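Local coordinates for F-actin-capping protein subunit alpha (Dictyostelium discoideum, PDB 4AKR), which binds in a calcium-independent manner to the fast-growing barbed ends of actin filaments and blocks subunit exchange there without severing them, at residues Lys63-Ile68 / Asn132-Val137. Residues are numbered along the deposited sequence; the frame is centred on the assembly and turned at random.
Sequences KGSALI and NGVSAV
L67 and V134 pass alongside each other in opposite directions, a compact example of two strands from different sheets meeting through aliphatic branches laid side by side. The two methyls of L67 divide the work. CD2 rests against the flank of V134, 3.7 Å from its CB, while CD1 reaches over the backbone beyond, 3.5 Å from the carbonyl O of V134 and 3.9 Å from CB of A136. Cut back to an alanine here, the leucine would lose both methyls, which would probably leave V134 and A136 without their shared apolar partner and open a gap between the strands. The leucine's CG stands anti to its own carbonyl carbon (chi1 -66°), and this carries the fork toward V134 and A136. On the valine, CG1 lies anti to the backbone N (chi1 -180°) and sits between S65 and L67, two residues apart on the opposing strand, 3.7 Å from CD2 of L67 and 3.7 Å from OG of S65.

Strand 64-67 belongs to a two-stranded antiparallel sheet with 58-61, whereas V134 and A136 lie on strand 134-142, outermost within this chain in its five-stranded antiparallel sheet. The axes of 64-67 and 134-137 cross at -63° and approach to 6.0 Å, so the strands meet at an angle and side chains bridge the gap. L67 also touches C151 and S153 on strand 145-158. Toward the N-terminal end of strand 64-67, S65 sets its CB 3.9 Å from CG1 of V134, whose side chain also meets S58.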
ATOM      1  N   LYS A  63       5.182 -22.060 -27.441  1.00 21.88           N
ATOM      2  CA  LYS A  63       6.181 -22.934 -26.830  1.00 22.22           C
ATOM      3  C   LYS A  63       6.227 -22.880 -25.316  1.00 21.25           C
ATOM      4  O   LYS A  63       7.121 -23.466 -24.704  1.00 22.16           O
ATOM      5  CB  LYS A  63       7.571 -22.601 -27.366  1.00 23.07           C
ATOM      6  CG  LYS A  63       7.808 -23.032 -28.791  1.00 27.18           C
ATOM      7  CD  LYS A  63       9.114 -22.465 -29.305  1.00 29.70           C
ATOM      8  CE  LYS A  63       9.416 -22.994 -30.685  1.00 32.10           C
ATOM      9  NZ  LYS A  63       9.550 -24.472 -30.634  1.00 36.93           N
ATOM     10  N   GLY A  64       5.280 -22.176 -24.710  1.00 19.85           N
ATOM     11  CA  GLY A  64       5.267 -22.074 -23.263  1.00 18.90           C
ATOM     12  C   GLY A  64       5.299 -20.638 -22.768  1.00 18.32           C
ATOM     13  O   GLY A  64       5.309 -19.691 -23.555  1.00 16.72           O
ATOM     14  N   SER A  65       5.343 -20.483 -21.450  1.00 18.14           N
ATOM     15  CA  SER A  65       5.357 -19.170 -20.824  1.00 18.20           C
ATOM     16  C   SER A  65       6.689 -18.438 -20.970  1.00 17.30           C
ATOM     17  O   SER A  65       7.735 -19.060 -21.138  1.00 16.83           O
ATOM     18  CB  SER A  65       5.006 -19.313 -19.346  1.00 20.03           C
ATOM     19  OG  SER A  65       5.866 -20.247 -18.721  1.00 22.81           O
ATOM     20  N   ALA A  66       6.631 -17.109 -20.924  1.00 16.22           N
ATOM     21  CA  ALA A  66       7.826 -16.272 -21.015  1.00 15.33           C
ATOM     22  C   ALA A  66       7.607 -14.975 -20.241  1.00 15.70           C
ATOM     23  O   ALA A  66       6.491 -14.677 -19.799  1.00 15.25           O
ATOM     24  CB  ALA A  66       8.153 -15.959 -22.466  1.00 14.11           C
ATOM     25  N   LEU A  67       8.677 -14.206 -20.078  1.00 14.57           N
ATOM     26  CA  LEU A  67       8.599 -12.942 -19.371  1.00 14.86           C
ATOM     27  C   LEU A  67       8.845 -11.737 -20.280  1.00 15.55           C
ATOM     28  O   LEU A  67       9.624 -11.809 -21.225  1.00 12.52           O
ATOM     29  CB  LEU A  67       9.621 -12.909 -18.230  1.00 14.02           C
ATOM     30  CG  LEU A  67       9.475 -13.866 -17.043  1.00 14.23           C
ATOM     31  CD1 LEU A  67      10.505 -13.495 -15.974  1.00 11.63           C
ATOM     32  CD2 LEU A  67       8.070 -13.769 -16.460  1.00 10.51           C
ATOM     33  N   ILE A  68       8.161 -10.637 -19.978  1.00 16.72           N
ATOM     34  CA  ILE A  68       8.335  -9.381 -20.698  1.00 18.76           C
ATOM     35  C   ILE A  68       9.151  -8.508 -19.736  1.00 20.59           C
ATOM     36  O   ILE A  68       8.629  -8.048 -18.714  1.00 20.27           O
ATOM     37  CB  ILE A  68       6.987  -8.681 -20.981  1.00 18.91           C
ATOM     38  CG1 ILE A  68       6.116  -9.549 -21.902  1.00 15.73           C
ATOM     39  CG2 ILE A  68       7.238  -7.308 -21.591  1.00 19.58           C
ATOM     40  CD1 ILE A  68       6.754  -9.880 -23.232  1.00 16.75           C
ATOM     41  N   ASN A 132       3.871 -20.580  -9.007  1.00 24.47           N
ATOM     42  CA  ASN A 132       3.405 -19.990 -10.270  1.00 24.28           C
ATOM     43  C   ASN A 132       4.474 -19.146 -10.952  1.00 22.63           C
ATOM     44  O   ASN A 132       4.159 -18.308 -11.803  1.00 23.20           O
ATOM     45  CB  ASN A 132       2.183 -19.091 -10.058  1.00 27.96           C
ATOM     46  CG  ASN A 132       1.004 -19.837  -9.505  1.00 31.65           C
ATOM     47  OD1 ASN A 132       0.736 -20.978  -9.898  1.00 34.32           O
ATOM     48  ND2 ASN A 132       0.275 -19.196  -8.590  1.00 32.78           N
ATOM     49  N   GLY A 133       5.730 -19.360 -10.586  1.00 17.65           N
ATOM     50  CA  GLY A 133       6.794 -18.565 -11.161  1.00 16.25           C
ATOM     51  C   GLY A 133       7.181 -18.882 -12.591  1.00 14.68           C
ATOM     52  O   GLY A 133       7.127 -20.021 -13.025  1.00 15.29           O
ATOM     53  N   VAL A 134       7.561 -17.843 -13.320  1.00 13.42           N
ATOM     54  CA  VAL A 134       8.014 -17.970 -14.696  1.00 12.57           C
ATOM     55  C   VAL A 134       9.392 -17.312 -14.669  1.00 13.55           C
ATOM     56  O   VAL A 134       9.561 -16.246 -14.071  1.00 13.04           O
ATOM     57  CB  VAL A 134       7.085 -17.217 -15.666  1.00 12.06           C
ATOM     58  CG1 VAL A 134       7.576 -17.376 -17.092  1.00 11.56           C
ATOM     59  CG2 VAL A 134       5.661 -17.741 -15.523  1.00  9.48           C
ATOM     60  N   SER A 135      10.370 -17.952 -15.295  1.00 12.54           N
ATOM     61  CA  SER A 135      11.733 -17.441 -15.305  1.00 15.20           C
ATOM     62  C   SER A 135      12.249 -17.010 -16.680  1.00 16.35           C
ATOM     63  O   SER A 135      11.651 -17.313 -17.711  1.00 16.83           O
ATOM     64  CB  SER A 135      12.674 -18.504 -14.749  1.00 13.44           C
ATOM     65  OG  SER A 135      12.640 -19.660 -15.568  1.00 15.23           O
ATOM     66  N   ALA A 136      13.374 -16.302 -16.671  1.00 15.88           N
ATOM     67  CA  ALA A 136      14.013 -15.830 -17.888  1.00 16.49           C
ATOM     68  C   ALA A 136      15.502 -15.597 -17.614  1.00 18.40           C
ATOM     69  O   ALA A 136      15.866 -14.897 -16.667  1.00 20.29           O
ATOM     70  CB  ALA A 136      13.350 -14.546 -18.360  1.00 15.87           C
ATOM     71  N   VAL A 137      16.355 -16.199 -18.437  1.00 18.60           N
ATOM     72  CA  VAL A 137      17.797 -16.064 -18.293  1.00 18.60           C
ATOM     73  C   VAL A 137      18.417 -15.516 -19.580  1.00 19.74           C
ATOM     74  O   VAL A 137      18.319 -16.125 -20.648  1.00 20.47           O
ATOM     75  CB  VAL A 137      18.448 -17.419 -17.946  1.00 19.38           C
ATOM     76  CG1 VAL A 137      19.947 -17.232 -17.699  1.00 17.29           C
ATOM     77  CG2 VAL A 137      17.775 -18.014 -16.716  1.00 17.57           C
TER